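Local coordinates for protein putative methyltransferase (Emericella variicolor, PDB 7DMB) that probably transfers methyl groups from S-adenosyl-L-methionine as a trans-acting enzyme of calbistrin biosynthesis, and binds the by-product S-adenosyl-L-homocysteine, at residues Y177-N191 with T209-P222. Numbering follows the deposited sequence.
Sequences YDWANSLSEVRPLIN and TGGTTARVFEGLNP. With SAH (S-adenosyl-L-homocysteine), chain C.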
loop_
_atom_site.group_PDB
_atom_site.type_symbol
_atom_site.label_atom_id
_atom_site.label_comp_id
_atom_site.label_asym_id
_atom_site.label_seq_id
_atom_site.Cartn_x
_atom_site.Cartn_y
_atom_site.Cartn_z
ATOM N N TYR A 177 -1.611 7.067 -3.496
ATOM C CA TYR A 177 -1.045 5.784 -3.900
ATOM C C TYR A 177 0.012 5.955 -4.995
ATOM O O TYR A 177 0.980 5.176 -5.041
ATOM C CB TYR A 177 -2.160 4.820 -4.320
ATOM C CG TYR A 177 -3.012 4.366 -3.139
ATOM C CD1 TYR A 177 -2.420 3.794 -2.011
ATOM C CD2 TYR A 177 -4.399 4.516 -3.147
ATOM C CE1 TYR A 177 -3.181 3.380 -0.931
ATOM C CE2 TYR A 177 -5.172 4.117 -2.058
ATOM C CZ TYR A 177 -4.553 3.547 -0.956
ATOM O OH TYR A 177 -5.303 3.145 0.131
ATOM N N ASP A 178 -0.120 6.983 -5.855
ATOM C CA ASP A 178 0.977 7.314 -6.768
ATOM C C ASP A 178 2.261 7.637 -6.003
ATOM O O ASP A 178 3.354 7.226 -6.418
ATOM C CB ASP A 178 0.611 8.491 -7.674
ATOM C CG ASP A 178 -0.244 8.083 -8.882
ATOM O OD1 ASP A 178 -0.277 6.881 -9.236
ATOM O OD2 ASP A 178 -0.879 8.977 -9.482
ATOM N N TRP A 179 2.157 8.390 -4.890
ATOM C CA TRP A 179 3.351 8.705 -4.103
ATOM C C TRP A 179 4.008 7.439 -3.574
ATOM O O TRP A 179 5.222 7.269 -3.696
ATOM C CB TRP A 179 3.039 9.621 -2.913
ATOM C CG TRP A 179 4.212 9.601 -1.893
ATOM C CD1 TRP A 179 5.376 10.315 -1.977
ATOM C CD2 TRP A 179 4.336 8.787 -0.708
ATOM N NE1 TRP A 179 6.198 10.024 -0.912
ATOM C CE2 TRP A 179 5.582 9.099 -0.114
ATOM C CE3 TRP A 179 3.501 7.851 -0.071
ATOM C CZ2 TRP A 179 6.024 8.496 1.076
ATOM C CZ3 TRP A 179 3.947 7.256 1.124
ATOM C CH2 TRP A 179 5.195 7.585 1.675
ATOM N N ALA A 180 3.222 6.568 -2.924
ATOM C CA ALA A 180 3.764 5.328 -2.367
ATOM C C ALA A 180 4.426 4.479 -3.445
ATOM O O ALA A 180 5.532 3.960 -3.251
ATOM C CB ALA A 180 2.657 4.533 -1.669
ATOM N N ASN A 181 3.747 4.302 -4.580
ATOM C CA ASN A 181 4.338 3.553 -5.682
ATOM C C ASN A 181 5.604 4.223 -6.198
ATOM O O ASN A 181 6.491 3.552 -6.734
ATOM C CB ASN A 181 3.325 3.410 -6.815
ATOM C CG ASN A 181 2.403 2.237 -6.620
ATOM O OD1 ASN A 181 2.796 1.085 -6.833
ATOM N ND2 ASN A 181 1.164 2.514 -6.218
ATOM N N SER A 182 5.714 5.541 -6.039
ATOM C CA SER A 182 6.866 6.248 -6.569
ATOM C C SER A 182 8.161 5.895 -5.838
ATOM O O SER A 182 9.249 6.199 -6.343
ATOM C CB SER A 182 6.589 7.755 -6.523
ATOM O OG SER A 182 6.834 8.296 -5.230
ATOM N N LEU A 183 8.079 5.239 -4.689
ATOM C CA LEU A 183 9.280 4.879 -3.950
ATOM C C LEU A 183 9.915 3.588 -4.442
ATOM O O LEU A 183 11.100 3.355 -4.166
ATOM C CB LEU A 183 8.963 4.742 -2.459
ATOM C CG LEU A 183 8.615 6.003 -1.659
ATOM C CD1 LEU A 183 8.255 5.624 -0.220
ATOM C CD2 LEU A 183 9.764 6.998 -1.684
ATOM N N SER A 184 9.164 2.741 -5.145
ATOM C CA SER A 184 9.627 1.414 -5.533
ATOM C C SER A 184 9.825 1.349 -7.037
ATOM O O SER A 184 8.957 1.792 -7.807
ATOM C CB SER A 184 8.627 0.324 -5.126
ATOM O OG SER A 184 8.327 0.335 -3.739
ATOM N N GLU A 185 10.957 0.804 -7.451
ATOM C CA GLU A 185 11.207 0.490 -8.855
ATOM C C GLU A 185 10.900 -0.993 -9.068
ATOM O O GLU A 185 11.668 -1.858 -8.626
ATOM C CB GLU A 185 12.647 0.823 -9.239
ATOM C CG GLU A 185 12.917 0.730 -10.735
ATOM C CD GLU A 185 11.900 1.505 -11.546
ATOM O OE1 GLU A 185 12.043 2.735 -11.628
ATOM O OE2 GLU A 185 10.954 0.890 -12.091
ATOM N N VAL A 186 9.764 -1.290 -9.705
ATOM C CA VAL A 186 9.343 -2.671 -9.937
ATOM C C VAL A 186 9.294 -3.034 -11.416
ATOM O O VAL A 186 9.009 -4.189 -11.744
ATOM C CB VAL A 186 7.981 -2.997 -9.273
ATOM C CG1 VAL A 186 7.916 -2.516 -7.837
ATOM C CG2 VAL A 186 6.816 -2.431 -10.076
ATOM N N ARG A 187 9.564 -2.094 -12.317
ATOM C CA ARG A 187 9.448 -2.337 -13.757
ATOM C C ARG A 187 10.482 -3.330 -14.303
ATOM O O ARG A 187 10.166 -4.077 -15.241
ATOM C CB ARG A 187 9.538 -1.007 -14.521
ATOM C CG ARG A 187 8.411 -0.037 -14.178
ATOM C CD ARG A 187 8.603 1.333 -14.813
ATOM N NE ARG A 187 9.700 2.067 -14.192
ATOM C CZ ARG A 187 10.214 3.189 -14.677
ATOM N NH1 ARG A 187 9.721 3.707 -15.798
ATOM N NH2 ARG A 187 11.225 3.787 -14.051
ATOM N N PRO A 188 11.725 -3.356 -13.794
ATOM C CA PRO A 188 12.644 -4.415 -14.254
ATOM C C PRO A 188 12.151 -5.815 -13.930
ATOM O O PRO A 188 12.339 -6.719 -14.754
ATOM C CB PRO A 188 13.958 -4.090 -13.533
ATOM C CG PRO A 188 13.876 -2.627 -13.250
ATOM C CD PRO A 188 12.431 -2.341 -12.992
ATOM N N LEU A 189 11.525 -6.032 -12.766
ATOM C CA LEU A 189 10.956 -7.350 -12.484
ATOM C C LEU A 189 9.839 -7.683 -13.464
ATOM O O LEU A 189 9.778 -8.795 -14.006
ATOM C CB LEU A 189 10.415 -7.428 -11.060
ATOM C CG LEU A 189 9.700 -8.763 -10.808
ATOM C CD1 LEU A 189 10.697 -9.901 -10.940
ATOM C CD2 LEU A 189 8.986 -8.835 -9.448
ATOM N N ILE A 190 8.912 -6.743 -13.658
ATOM C CA ILE A 190 7.807 -6.983 -14.576
ATOM C C ILE A 190 8.342 -7.213 -15.980
ATOM O O ILE A 190 7.927 -8.148 -16.675
ATOM C CB ILE A 190 6.808 -5.814 -14.515
ATOM C CG1 ILE A 190 6.215 -5.686 -13.106
ATOM C CG2 ILE A 190 5.706 -5.982 -15.561
ATOM C CD1 ILE A 190 5.387 -6.866 -12.673
ATOM N N ASN A 191 9.302 -6.391 -16.405
ATOM C CA ASN A 191 9.871 -6.563 -17.736
ATOM C C ASN A 191 10.502 -7.951 -17.896
ATOM O O ASN A 191 10.338 -8.596 -18.934
ATOM C CB ASN A 191 10.878 -5.445 -18.004
ATOM C CG ASN A 191 11.495 -5.531 -19.382
ATOM O OD1 ASN A 191 12.667 -5.860 -19.521
ATOM N ND2 ASN A 191 10.706 -5.230 -20.410
ATOM N N THR A 209 -7.341 2.488 -7.448
ATOM C CA THR A 209 -7.055 3.660 -8.268
ATOM C C THR A 209 -6.064 3.361 -9.386
ATOM O O THR A 209 -5.934 4.168 -10.305
ATOM C CB THR A 209 -6.490 4.789 -7.396
ATOM O OG1 THR A 209 -5.145 4.464 -7.005
ATOM C CG2 THR A 209 -7.338 4.981 -6.145
ATOM N N GLY A 210 -5.339 2.251 -9.302
ATOM C CA GLY A 210 -4.405 1.868 -10.337
ATOM C C GLY A 210 -2.984 2.320 -10.131
ATOM O O GLY A 210 -2.208 2.317 -11.089
ATOM N N GLY A 211 -2.602 2.703 -8.914
ATOM C CA GLY A 211 -1.252 3.210 -8.707
ATOM C C GLY A 211 -0.184 2.201 -9.080
ATOM O O GLY A 211 0.815 2.539 -9.716
ATOM N N THR A 212 -0.388 0.943 -8.695
ATOM C CA THR A 212 0.560 -0.095 -9.074
ATOM C C THR A 212 0.308 -0.601 -10.496
ATOM O O THR A 212 1.262 -0.911 -11.220
ATOM C CB THR A 212 0.504 -1.232 -8.054
ATOM O OG1 THR A 212 0.858 -0.714 -6.767
ATOM C CG2 THR A 212 1.474 -2.338 -8.439
ATOM N N THR A 213 -0.957 -0.669 -10.916
ATOM C CA THR A 213 -1.265 -1.028 -12.299
ATOM C C THR A 213 -0.458 -0.196 -13.290
ATOM O O THR A 213 0.038 -0.716 -14.300
ATOM C CB THR A 213 -2.756 -0.834 -12.565
ATOM O OG1 THR A 213 -3.497 -1.155 -11.382
ATOM C CG2 THR A 213 -3.231 -1.722 -13.737
ATOM N N ALA A 214 -0.326 1.107 -13.014
ATOM C CA ALA A 214 0.363 2.022 -13.921
ATOM C C ALA A 214 1.838 1.681 -14.064
ATOM O O ALA A 214 2.373 1.703 -15.180
ATOM C CB ALA A 214 0.209 3.460 -13.433
ATOM N N ARG A 215 2.524 1.406 -12.944
ATOM C CA ARG A 215 3.921 0.996 -13.041
ATOM C C ARG A 215 4.063 -0.331 -13.791
ATOM O O ARG A 215 4.992 -0.502 -14.588
ATOM C CB ARG A 215 4.563 0.874 -11.661
ATOM C CG ARG A 215 4.153 1.835 -10.532
ATOM C CD ARG A 215 3.986 3.285 -10.918
ATOM N NE ARG A 215 5.000 3.749 -11.846
ATOM C CZ ARG A 215 4.828 4.786 -12.657
ATOM N NH1 ARG A 215 3.664 5.455 -12.623
ATOM N NH2 ARG A 215 5.806 5.132 -13.498
ATOM N N VAL A 216 3.154 -1.278 -13.540
ATOM C CA VAL A 216 3.280 -2.626 -14.088
ATOM C C VAL A 216 3.129 -2.595 -15.606
ATOM O O VAL A 216 3.858 -3.287 -16.324
ATOM C CB VAL A 216 2.255 -3.565 -13.410
ATOM C CG1 VAL A 216 2.057 -4.880 -14.204
ATOM C CG2 VAL A 216 2.685 -3.878 -11.951
ATOM N N PHE A 217 2.209 -1.770 -16.120
ATOM C CA PHE A 217 2.016 -1.681 -17.565
ATOM C C PHE A 217 3.272 -1.161 -18.260
ATOM O O PHE A 217 3.610 -1.611 -19.362
ATOM C CB PHE A 217 0.815 -0.788 -17.882
ATOM C CG PHE A 217 -0.495 -1.530 -17.939
ATOM C CD1 PHE A 217 -0.635 -2.657 -18.739
ATOM C CD2 PHE A 217 -1.587 -1.097 -17.196
ATOM C CE1 PHE A 217 -1.840 -3.335 -18.801
ATOM C CE2 PHE A 217 -2.794 -1.779 -17.239
ATOM C CZ PHE A 217 -2.925 -2.897 -18.047
ATOM N N GLU A 218 3.986 -0.230 -17.623
ATOM C CA GLU A 218 5.213 0.294 -18.214
ATOM C C GLU A 218 6.246 -0.807 -18.395
ATOM O O GLU A 218 6.953 -0.853 -19.413
ATOM C CB GLU A 218 5.775 1.415 -17.342
ATOM C CG GLU A 218 5.117 2.753 -17.601
ATOM C CD GLU A 218 5.704 3.861 -16.749
ATOM O OE1 GLU A 218 6.841 3.698 -16.245
ATOM O OE2 GLU A 218 5.013 4.885 -16.571
ATOM N N GLY A 219 6.349 -1.702 -17.412
ATOM C CA GLY A 219 7.218 -2.852 -17.568
ATOM C C GLY A 219 6.725 -3.823 -18.621
ATOM O O GLY A 219 7.524 -4.548 -19.222
ATOM N N LEU A 220 5.414 -3.855 -18.863
ATOM C CA LEU A 220 4.855 -4.747 -19.865
ATOM C C LEU A 220 4.806 -4.125 -21.253
ATOM O O LEU A 220 4.518 -4.838 -22.217
ATOM C CB LEU A 220 3.441 -5.186 -19.467
ATOM C CG LEU A 220 3.260 -6.086 -18.240
ATOM C CD1 LEU A 220 1.775 -6.316 -17.996
ATOM C CD2 LEU A 220 4.007 -7.409 -18.377
ATOM N N ASN A 221 5.051 -2.821 -21.376
ATOM C CA ASN A 221 5.026 -2.121 -22.661
ATOM C C ASN A 221 6.327 -1.344 -22.818
ATOM O O ASN A 221 6.356 -0.114 -22.691
ATOM C CB ASN A 221 3.812 -1.197 -22.766
ATOM C CG ASN A 221 2.501 -1.943 -22.646
ATOM O OD1 ASN A 221 1.802 -2.171 -23.634
ATOM N ND2 ASN A 221 2.158 -2.340 -21.418
ATOM N N PRO A 222 7.433 -2.042 -23.090
ATOM C CA PRO A 222 8.726 -1.344 -23.150
ATOM C C PRO A 222 8.858 -0.433 -24.364
ATOM O O PRO A 222 9.420 0.663 -24.253
ATOM C CB PRO A 222 9.733 -2.504 -23.181
ATOM C CG PRO A 222 9.006 -3.595 -23.893
ATOM C CD PRO A 222 7.542 -3.452 -23.508
HETATM N N SAH C . -3.997 -0.942 -5.093
HETATM C CA SAH C . -4.581 0.290 -4.495
HETATM C CB SAH C . -3.876 0.682 -3.191
HETATM C CG SAH C . -4.372 -0.098 -1.993
HETATM S SD SAH C . -6.064 0.322 -1.476
HETATM C C SAH C . -4.482 1.437 -5.503
HETATM O O SAH C . -5.479 2.184 -5.594
HETATM O OXT SAH C . -3.427 1.521 -6.176
HETATM C "C5'" SAH C . -6.774 -1.328 -1.242
HETATM C "C4'" SAH C . -7.663 -1.734 -2.398
HETATM O "O4'" SAH C . -8.038 -3.124 -2.234
HETATM C "C3'" SAH C . -8.968 -0.938 -2.486
HETATM O "O3'" SAH C . -9.171 -0.515 -3.828
HETATM C "C2'" SAH C . -10.022 -1.937 -1.995
HETATM O "O2'" SAH C . -11.307 -1.766 -2.553
HETATM C "C1'" SAH C . -9.423 -3.268 -2.429
HETATM N N9 SAH C . -9.879 -4.388 -1.612
HETATM C C8 SAH C . -10.176 -4.333 -0.274
HETATM N N7 SAH C . -10.554 -5.482 0.226
HETATM C C5 SAH C . -10.517 -6.352 -0.852
HETATM C C6 SAH C . -10.814 -7.724 -0.967
HETATM N N6 SAH C . -11.228 -8.475 0.049
HETATM N N1 SAH C . -10.671 -8.293 -2.190
HETATM C C2 SAH C . -10.257 -7.527 -3.207
HETATM N N3 SAH C . -9.946 -6.234 -3.214
HETATM C C4 SAH C . -10.099 -5.691 -1.993
HETATM O O HOH W 1 -2.976 5.584 -7.865
HETATM O O HOH W 2 -0.874 0.849 -5.195
#
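Asn181 and Thr212 supply the buried polar link between helix 172-181 and the start of helix 211-220. Thr212 OG1 donates to Asn181 OD1 at 2.6 Å, in the carbonyl plane and on a lone pair. The amide's other end is held as well: ND2 bonds back to Tyr177 O, approaching above the carbonyl plane, and to a water shared with Thr212 OG1 and the ligand carboxylate, which together fix the rotation of the amide. With CG anti to its own carbonyl carbon (chi1 -85°), Asn181 lies against Gly211, ND2 only 3.2 Å from Gly211 C.

Charge governs the outer side. Arg187 presents NE and NH2 to the two carboxylate oxygens of Glu185, OE2 and OE1, nearly in its guanidinium plane, while NH1 forms a salt bridge with Glu218 OE1 (2.9 Å) whose hydrogen bond is weak and bent (129°). Arg215, bridged to Glu218 OE2, completes this four-residue network.

Apolar packing joins the first turn of helix 187-196 to the C-terminal half of helix 211-220, where Gly219 permits a close approach, the axes of 187-191 and 211-220 coming to 7.7 Å. Ile190 CG2 meets Leu220 CD2 at 3.6 Å and Val216 CG1 at 4.0 Å. Beside it, Asn191 CA approaches Gly219 O, which also takes a weak bond from ND2; Asn191 OD1 turns to Arg195.

The ligand closes the other end. SAH CB sits 3.4 Å above the centre of the Tyr177 ring, and its carboxylate is bound by Thr209 N and OG1 and by Gly211 N. A glycine-rich turn feeding the first helix after strand 200-205 is the hallmark of the Rossmann-like class I methyltransferase fold, here with Tyr177 of helix 172-181 lining the S-adenosyl-L-homocysteine pocket.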